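Local coordinates for protein prolyl 4-hydroxylase (Phytophthora capsici LT1534, PDB 6IUQ) that probably hydroxylates proline residues at C4, using an iron(II) centre and, as in related oxygenases, 2-oxoglutarate and molecular oxygen, at residues R19-I24 with L119-T124; V38-C43 with D203-F208; Q31-G36 with T125-Y130. All coordinates share one frame; numbering follows the deposited sequence.

Contact 1: R19-I24 with L119-T124; sequences RLHNKI and LLQALT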
# COMPACT_ATOMS: atom_id res chain seq x y z
N ARG A 19 -6.95 -18.50 11.89
CA ARG A 19 -7.03 -17.16 12.46
C ARG A 19 -6.90 -16.13 11.33
O ARG A 19 -7.71 -15.21 11.21
CB ARG A 19 -5.95 -16.94 13.53
CG ARG A 19 -5.90 -15.53 14.09
CD ARG A 19 -4.66 -15.27 14.94
NE ARG A 19 -4.68 -13.92 15.52
CZ ARG A 19 -4.56 -13.66 16.82
NH1 ARG A 19 -4.37 -14.65 17.68
NH2 ARG A 19 -4.61 -12.41 17.25
N LEU A 20 -5.90 -16.33 10.47
CA LEU A 20 -5.63 -15.43 9.37
C LEU A 20 -6.84 -15.36 8.45
O LEU A 20 -7.33 -14.28 8.13
CB LEU A 20 -4.40 -15.88 8.60
CG LEU A 20 -3.97 -15.04 7.41
CD1 LEU A 20 -4.01 -13.55 7.75
CD2 LEU A 20 -2.57 -15.47 6.98
N HIS A 21 -7.34 -16.52 8.06
CA HIS A 21 -8.52 -16.57 7.21
C HIS A 21 -9.70 -15.86 7.86
O HIS A 21 -10.41 -15.10 7.20
CB HIS A 21 -8.90 -18.01 6.88
CG HIS A 21 -9.83 -18.12 5.72
ND1 HIS A 21 -11.20 -17.97 5.85
CD2 HIS A 21 -9.60 -18.33 4.40
CE1 HIS A 21 -11.76 -18.10 4.66
NE2 HIS A 21 -10.81 -18.32 3.77
N ASN A 22 -9.92 -16.08 9.16
CA ASN A 22 -11.06 -15.44 9.83
C ASN A 22 -10.86 -13.94 10.00
O ASN A 22 -11.82 -13.17 10.06
CB ASN A 22 -11.33 -16.09 11.19
CG ASN A 22 -11.80 -17.53 11.07
OD1 ASN A 22 -12.31 -17.94 10.02
ND2 ASN A 22 -11.64 -18.30 12.13
N LYS A 23 -9.61 -13.50 10.12
CA LYS A 23 -9.37 -12.05 10.22
C LYS A 23 -9.74 -11.36 8.91
O LYS A 23 -10.23 -10.25 8.93
CB LYS A 23 -7.92 -11.75 10.57
CG LYS A 23 -7.59 -12.04 11.99
CD LYS A 23 -8.36 -11.11 12.90
CE LYS A 23 -7.81 -11.18 14.31
NZ LYS A 23 -8.29 -10.00 15.08
N ILE A 24 -9.53 -12.03 7.78
CA ILE A 24 -9.90 -11.44 6.51
C ILE A 24 -11.36 -11.75 6.21
O ILE A 24 -11.68 -12.58 5.36
CB ILE A 24 -9.00 -11.93 5.35
CG1 ILE A 24 -7.53 -11.88 5.77
CG2 ILE A 24 -9.22 -11.06 4.11
CD1 ILE A 24 -7.12 -10.50 6.26
N LEU A 119 -5.11 -15.38 2.35
CA LEU A 119 -5.44 -14.05 1.88
C LEU A 119 -6.11 -14.11 0.52
O LEU A 119 -7.16 -13.51 0.32
CB LEU A 119 -4.17 -13.21 1.84
CG LEU A 119 -4.24 -11.70 1.66
CD1 LEU A 119 -5.33 -11.07 2.54
CD2 LEU A 119 -2.87 -11.14 2.01
N LEU A 120 -5.50 -14.84 -0.41
CA LEU A 120 -6.06 -15.02 -1.74
C LEU A 120 -7.44 -15.63 -1.69
O LEU A 120 -8.32 -15.21 -2.42
CB LEU A 120 -5.13 -15.89 -2.61
CG LEU A 120 -3.98 -15.15 -3.30
CD1 LEU A 120 -2.98 -16.10 -3.93
CD2 LEU A 120 -4.55 -14.23 -4.36
N GLN A 121 -7.65 -16.61 -0.81
CA GLN A 121 -8.94 -17.29 -0.72
C GLN A 121 -10.03 -16.34 -0.22
O GLN A 121 -11.09 -16.25 -0.82
CB GLN A 121 -8.86 -18.52 0.21
CG GLN A 121 -8.19 -19.76 -0.38
CD GLN A 121 -8.09 -20.91 0.63
OE1 GLN A 121 -9.06 -21.26 1.31
NE2 GLN A 121 -6.91 -21.50 0.74
N ALA A 122 -9.77 -15.63 0.88
CA ALA A 122 -10.77 -14.72 1.45
C ALA A 122 -11.14 -13.67 0.45
O ALA A 122 -12.32 -13.46 0.18
CB ALA A 122 -10.26 -14.08 2.72
N LEU A 123 -10.14 -13.02 -0.14
CA LEU A 123 -10.41 -11.96 -1.10
C LEU A 123 -11.15 -12.48 -2.33
O LEU A 123 -12.10 -11.85 -2.78
CB LEU A 123 -9.10 -11.26 -1.51
CG LEU A 123 -8.50 -10.42 -0.37
CD1 LEU A 123 -7.05 -10.03 -0.62
CD2 LEU A 123 -9.37 -9.17 -0.07
N THR A 124 -10.75 -13.63 -2.88
CA THR A 124 -11.45 -14.11 -4.07
C THR A 124 -12.85 -14.61 -3.72
O THR A 124 -13.73 -14.58 -4.57
CB THR A 124 -10.66 -15.22 -4.82
OG1 THR A 124 -10.34 -16.29 -3.92
CG2 THR A 124 -9.36 -14.66 -5.41

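Contact 2: V38-C43 with D203-F208; sequences VVIDDC and DRVVLF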
# COMPACT_ATOMS: atom_id res chain seq x y z
N VAL A 38 -8.31 -0.93 4.53
CA VAL A 38 -8.81 -1.41 5.80
C VAL A 38 -7.63 -1.80 6.70
O VAL A 38 -6.60 -2.27 6.22
CB VAL A 38 -9.79 -2.59 5.58
CG1 VAL A 38 -9.11 -3.76 4.87
CG2 VAL A 38 -10.45 -3.01 6.89
N VAL A 39 -7.77 -1.54 8.01
CA VAL A 39 -6.74 -1.82 9.00
C VAL A 39 -7.15 -2.98 9.91
O VAL A 39 -8.28 -3.02 10.39
CB VAL A 39 -6.46 -0.58 9.86
CG1 VAL A 39 -5.44 -0.92 10.96
CG2 VAL A 39 -5.99 0.60 8.98
N ILE A 40 -6.25 -3.93 10.13
CA ILE A 40 -6.53 -5.08 10.99
C ILE A 40 -5.47 -5.22 12.08
O ILE A 40 -4.31 -5.53 11.79
CB ILE A 40 -6.57 -6.39 10.20
CG1 ILE A 40 -7.21 -6.19 8.83
CG2 ILE A 40 -7.31 -7.48 11.00
CD1 ILE A 40 -7.34 -7.47 8.05
N ASP A 41 -5.87 -4.98 13.32
CA ASP A 41 -4.95 -5.08 14.44
C ASP A 41 -4.86 -6.52 14.93
O ASP A 41 -5.83 -7.27 14.83
CB ASP A 41 -5.38 -4.16 15.58
CG ASP A 41 -5.08 -2.70 15.29
OD1 ASP A 41 -3.92 -2.38 14.93
OD2 ASP A 41 -6.00 -1.87 15.40
N ASP A 42 -3.68 -6.87 15.44
CA ASP A 42 -3.38 -8.18 16.01
C ASP A 42 -3.81 -9.33 15.09
O ASP A 42 -4.45 -10.28 15.51
CB ASP A 42 -4.01 -8.29 17.40
CG ASP A 42 -3.52 -7.20 18.34
OD1 ASP A 42 -2.30 -7.17 18.64
OD2 ASP A 42 -4.34 -6.35 18.76
N CYS A 43 -3.41 -9.22 13.83
CA CYS A 43 -3.92 -10.11 12.80
C CYS A 43 -3.34 -11.54 12.93
O CYS A 43 -4.09 -12.49 13.01
CB CYS A 43 -3.61 -9.50 11.43
SG CYS A 43 -4.21 -10.43 10.02
N ASP A 203 2.20 -6.36 14.34
CA ASP A 203 1.12 -7.28 14.03
C ASP A 203 -0.13 -6.55 13.52
O ASP A 203 -1.25 -7.07 13.59
CB ASP A 203 0.79 -8.14 15.26
CG ASP A 203 0.02 -9.38 14.89
OD1 ASP A 203 0.12 -9.79 13.71
OD2 ASP A 203 -0.70 -9.94 15.76
N ARG A 204 0.07 -5.36 12.98
CA ARG A 204 -1.00 -4.65 12.29
C ARG A 204 -0.91 -4.89 10.79
O ARG A 204 0.16 -4.77 10.19
CB ARG A 204 -0.94 -3.15 12.59
CG ARG A 204 -1.82 -2.32 11.70
CD ARG A 204 -1.81 -0.88 12.16
NE ARG A 204 -2.71 -0.65 13.29
CZ ARG A 204 -2.81 0.50 13.95
NH1 ARG A 204 -2.04 1.54 13.62
NH2 ARG A 204 -3.68 0.60 14.94
N VAL A 205 -2.05 -5.20 10.19
CA VAL A 205 -2.15 -5.41 8.75
C VAL A 205 -2.95 -4.27 8.10
O VAL A 205 -4.05 -3.93 8.57
CB VAL A 205 -2.82 -6.79 8.42
CG1 VAL A 205 -3.26 -6.84 6.97
CG2 VAL A 205 -1.88 -7.92 8.72
N VAL A 206 -2.41 -3.67 7.04
CA VAL A 206 -3.17 -2.73 6.22
C VAL A 206 -3.37 -3.33 4.83
O VAL A 206 -2.42 -3.82 4.23
CB VAL A 206 -2.48 -1.36 6.10
CG1 VAL A 206 -3.40 -0.37 5.37
CG2 VAL A 206 -2.10 -0.81 7.46
N LEU A 207 -4.60 -3.33 4.36
CA LEU A 207 -4.91 -3.71 2.99
C LEU A 207 -5.40 -2.47 2.33
O LEU A 207 -6.20 -1.74 2.95
CB LEU A 207 -5.99 -4.79 2.89
CG LEU A 207 -5.83 -6.07 3.71
CD1 LEU A 207 -7.00 -6.97 3.47
CD2 LEU A 207 -4.53 -6.78 3.39
N PHE A 208 -4.94 -2.21 1.11
CA PHE A 208 -5.53 -1.15 0.33
C PHE A 208 -5.46 -1.41 -1.19
O PHE A 208 -4.81 -2.35 -1.64
CB PHE A 208 -4.92 0.21 0.72
CG PHE A 208 -3.42 0.35 0.52
CD1 PHE A 208 -2.90 0.63 -0.74
CD2 PHE A 208 -2.56 0.35 1.60
CE1 PHE A 208 -1.52 0.83 -0.92
CE2 PHE A 208 -1.18 0.54 1.42
CZ PHE A 208 -0.66 0.80 0.15
O HOH W 1 -0.72 -9.32 18.35

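Contact 3: Q31-G36 with T125-Y130; sequences QLDDKG and THLPQY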
# COMPACT_ATOMS: atom_id res chain seq x y z
N GLN A 31 -15.18 -3.25 3.55
CA GLN A 31 -14.56 -1.96 3.84
C GLN A 31 -13.45 -1.65 2.84
O GLN A 31 -13.33 -0.52 2.37
CB GLN A 31 -13.99 -1.90 5.25
CG GLN A 31 -13.78 -0.46 5.70
CD GLN A 31 -13.02 -0.30 7.00
OE1 GLN A 31 -13.49 -0.75 8.06
NE2 GLN A 31 -11.85 0.36 6.94
N LEU A 32 -12.63 -2.65 2.53
CA LEU A 32 -11.57 -2.49 1.56
C LEU A 32 -12.16 -2.02 0.24
O LEU A 32 -11.70 -1.05 -0.37
CB LEU A 32 -10.81 -3.81 1.37
CG LEU A 32 -9.89 -3.88 0.16
CD1 LEU A 32 -8.77 -2.85 0.28
CD2 LEU A 32 -9.31 -5.30 -0.01
N ASP A 33 -13.21 -2.70 -0.19
CA ASP A 33 -13.86 -2.36 -1.43
C ASP A 33 -14.54 -0.98 -1.42
O ASP A 33 -14.52 -0.26 -2.41
CB ASP A 33 -14.89 -3.41 -1.78
CG ASP A 33 -15.44 -3.23 -3.16
OD1 ASP A 33 -14.63 -3.18 -4.12
OD2 ASP A 33 -16.68 -3.12 -3.30
N ASP A 34 -15.14 -0.61 -0.29
CA ASP A 34 -15.85 0.66 -0.20
C ASP A 34 -14.90 1.83 0.07
O ASP A 34 -14.82 2.78 -0.73
CB ASP A 34 -16.93 0.58 0.90
CG ASP A 34 -17.52 1.94 1.24
OD1 ASP A 34 -17.76 2.73 0.31
OD2 ASP A 34 -17.76 2.21 2.44
N LYS A 35 -14.16 1.76 1.17
CA LYS A 35 -13.30 2.85 1.59
C LYS A 35 -11.96 2.90 0.85
O LYS A 35 -11.33 3.94 0.75
CB LYS A 35 -13.06 2.78 3.11
CG LYS A 35 -14.36 2.84 3.89
CD LYS A 35 -14.31 3.88 4.99
CE LYS A 35 -15.66 4.59 5.14
NZ LYS A 35 -15.55 6.09 5.12
N GLY A 36 -11.51 1.76 0.32
CA GLY A 36 -10.27 1.72 -0.43
C GLY A 36 -9.13 1.13 0.39
O GLY A 36 -8.10 0.76 -0.15
N THR A 125 -13.08 -15.04 -2.48
CA THR A 125 -14.42 -15.42 -2.07
C THR A 125 -15.31 -14.17 -1.96
O THR A 125 -16.40 -14.13 -2.53
CB THR A 125 -14.43 -16.17 -0.72
OG1 THR A 125 -13.85 -17.47 -0.87
CG2 THR A 125 -15.86 -16.33 -0.20
N HIS A 126 -14.85 -13.16 -1.24
CA HIS A 126 -15.68 -11.99 -0.96
C HIS A 126 -15.62 -10.93 -2.05
O HIS A 126 -16.56 -10.15 -2.20
CB HIS A 126 -15.29 -11.37 0.37
CG HIS A 126 -15.36 -12.32 1.52
ND1 HIS A 126 -16.51 -13.00 1.85
CD2 HIS A 126 -14.42 -12.72 2.41
CE1 HIS A 126 -16.28 -13.77 2.90
NE2 HIS A 126 -15.02 -13.62 3.26
N LEU A 127 -14.53 -10.90 -2.82
CA LEU A 127 -14.39 -9.93 -3.91
C LEU A 127 -13.97 -10.56 -5.24
O LEU A 127 -12.91 -10.24 -5.78
CB LEU A 127 -13.37 -8.87 -3.53
CG LEU A 127 -13.69 -8.10 -2.25
CD1 LEU A 127 -12.49 -7.32 -1.79
CD2 LEU A 127 -14.88 -7.18 -2.46
N PRO A 128 -14.83 -11.44 -5.80
CA PRO A 128 -14.50 -12.16 -7.03
C PRO A 128 -14.19 -11.22 -8.20
O PRO A 128 -13.46 -11.59 -9.11
CB PRO A 128 -15.77 -12.97 -7.34
CG PRO A 128 -16.64 -12.87 -6.14
CD PRO A 128 -16.21 -11.67 -5.35
N GLN A 129 -14.75 -10.02 -8.17
CA GLN A 129 -14.60 -9.12 -9.30
C GLN A 129 -13.16 -8.64 -9.51
O GLN A 129 -12.83 -8.17 -10.60
CB GLN A 129 -15.54 -7.91 -9.14
CG GLN A 129 -15.35 -7.07 -7.89
CD GLN A 129 -16.19 -7.56 -6.71
OE1 GLN A 129 -16.47 -8.75 -6.58
NE2 GLN A 129 -16.61 -6.64 -5.87
N TYR A 130 -12.31 -8.76 -8.49
CA TYR A 130 -10.93 -8.28 -8.62
C TYR A 130 -10.08 -9.24 -9.45
O TYR A 130 -9.00 -8.87 -9.92
CB TYR A 130 -10.25 -8.10 -7.26
CG TYR A 130 -10.80 -7.00 -6.37
CD1 TYR A 130 -11.88 -6.20 -6.75
CD2 TYR A 130 -10.20 -6.75 -5.13
CE1 TYR A 130 -12.36 -5.21 -5.91
CE2 TYR A 130 -10.69 -5.78 -4.28
CZ TYR A 130 -11.76 -5.02 -4.68
OH TYR A 130 -12.21 -4.06 -3.82

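Contact 1: R19-I24 with L119-T124
Ile24, the first residue beyond the helix 17-23, lays its branched side chain against two residues of the helix 118-126. Its CB already touches the methyl of Ala122, CB to CB 3.6 Å. At the fork the two branches part. CG2 stays with the alanine, 3.5 Å from Ala122 CB, and also borders Leu119, whereas CG1 turns to the leucine and lies 4.0 Å from Leu119 CD1. The tip, Ile24 CD1, keeps to the same methyl at 4.2 Å and on its far side meets Ile40. Because Leu119 has CG anti to its backbone N (chi1 -168°), its CD1 branch reaches across to the isoleucine. The carbonyl O of Ile24 stands 3.4 Å from Ala122 CB; with only a methyl on the alanine side, the CA atoms of Ile24 and Ala122 are 6.1 Å apart.

One turn back, His21 closes the partly exposed flank. Its NE2 points at the other helix and lies 4.1 Å from Gln121 CB, which sits at the ring edge. The Gln121 amide turns away to Thr117, and its plane stands 56° from the imidazole. The contact is therefore apolar at its centre, with polar side chains at its margin. Leu119 also touches Leu231 of the strand 224-232, placing this pair in the helical layer that backs the major sheet of a double-stranded beta-helix (DSBH) fold.

Contact 2: V38-C43 with D203-F208
Val38 and Ile40 pair with Leu207 and Val205 through two hydrogen-bonded antiparallel pairs, four backbone bonds in all. The shortest joins Ile40 N to Val205 O at 2.7 Å. Between them Val39 and Val206 form a non-hydrogen-bonded pair, flanked by CA-H...O contacts. Past the strand, Cys43 N donates to Asp203 O at 3.1 Å and adds one more backbone bond beyond the paired residues.

Charge takes over at Asp41. Arg204 bends at chi3 (-81°) and presents NE and NH2 side-on to a single oxygen: NE lies 2.7 Å and NH2 3.0 Å from Asp41 OD1, both on its syn side, with carboxylate and guanidinium planes 42° apart. NH1 of the arginine is held by Ala199 O. The carboxylates of Asp42 and Asp203 approach each other, yet one water donates to both, 2.7 Å from Asp42 OD1, and Asp203 is further bound by the amides of Phe44 and Gly45.

Apolar contacts line one face, where Val38 CG1 rests 3.8 Å from Leu207 CB and Val205 CG2 3.6 Å from Cys43 CB. Helix 26-35 covers Val38 and Ile40. The 37-40 strand thus forms an outer edge of the major sheet in the iron-binding double-stranded beta-helix (DSBH) core.

Contact 3: Q31-G36 with T125-Y130
Asp33 lies across the end of Leu127, its CB 3.8 Å from Leu127 CD2, and sends its carboxylate on to Tyr130. Here two helical elements of the layer outside the double-stranded beta-helix (DSBH) core meet: the last turns of helix 26-35, and the end of helix 118-126 with the short 3-10 turn 128-130 that follows it. Leu127 is the first residue to leave the longer helix, and its side chain is directed at the facing helix. The other methyl of its fork, CD1, approaches Leu32 CD2 at 4.2 Å, so one leucine spans two successive residues of helix 26-35.

Within its own segment Leu127 also supports the tyrosine. Its CB lies over the centre of the Tyr130 ring, 4.0 Å above the plane, and Tyr130 N bonds back to Leu127 O at 3.1 Å. These contacts probably help to set the direction in which the phenol extends towards Asp33. Asp33 OD1 comes to the ring edge, near its plane, with carboxylate and ring planes 49° apart.

Around this pair, Gln209, the last residue of strand 204-209, uses NE2 to bond both Tyr130 OH and Leu32 O, tying the two helical elements to the sheet. Lys167 makes a cation-pi contact with the tyrosine ring. With chi1 at -171°, Asp33 CG lies opposite the backbone N, carrying the carboxylate out from the helix to meet the phenol. There Tyr130 OH donates to Asp33 OD1 at 2.6 Å, entering through the anti lone pair, away from OD2.

Contact 2 belongs to the sheet itself, whereas contacts 1 and 3 join helices that lie outside it. Both helical contacts use helix 118-126: contact 1 along its first half, contact 3 at its C-terminal end, against two helices consecutive in sequence. Leu123 and Leu32 pack between them. Chemistry follows place: contact 1 is apolar and partly buried, contact 3 adds a phenol-carboxylate bond in a buried setting, and contact 2 is buried along its paired strands and carries its salt bridge at the more exposed end. Arg19 links contact 1 to contact 2 by bonding the carbonyls of Asp42 and Cys43, while Phe208 packs against Gly36 and Leu32 where contacts 2 and 3 adjoin.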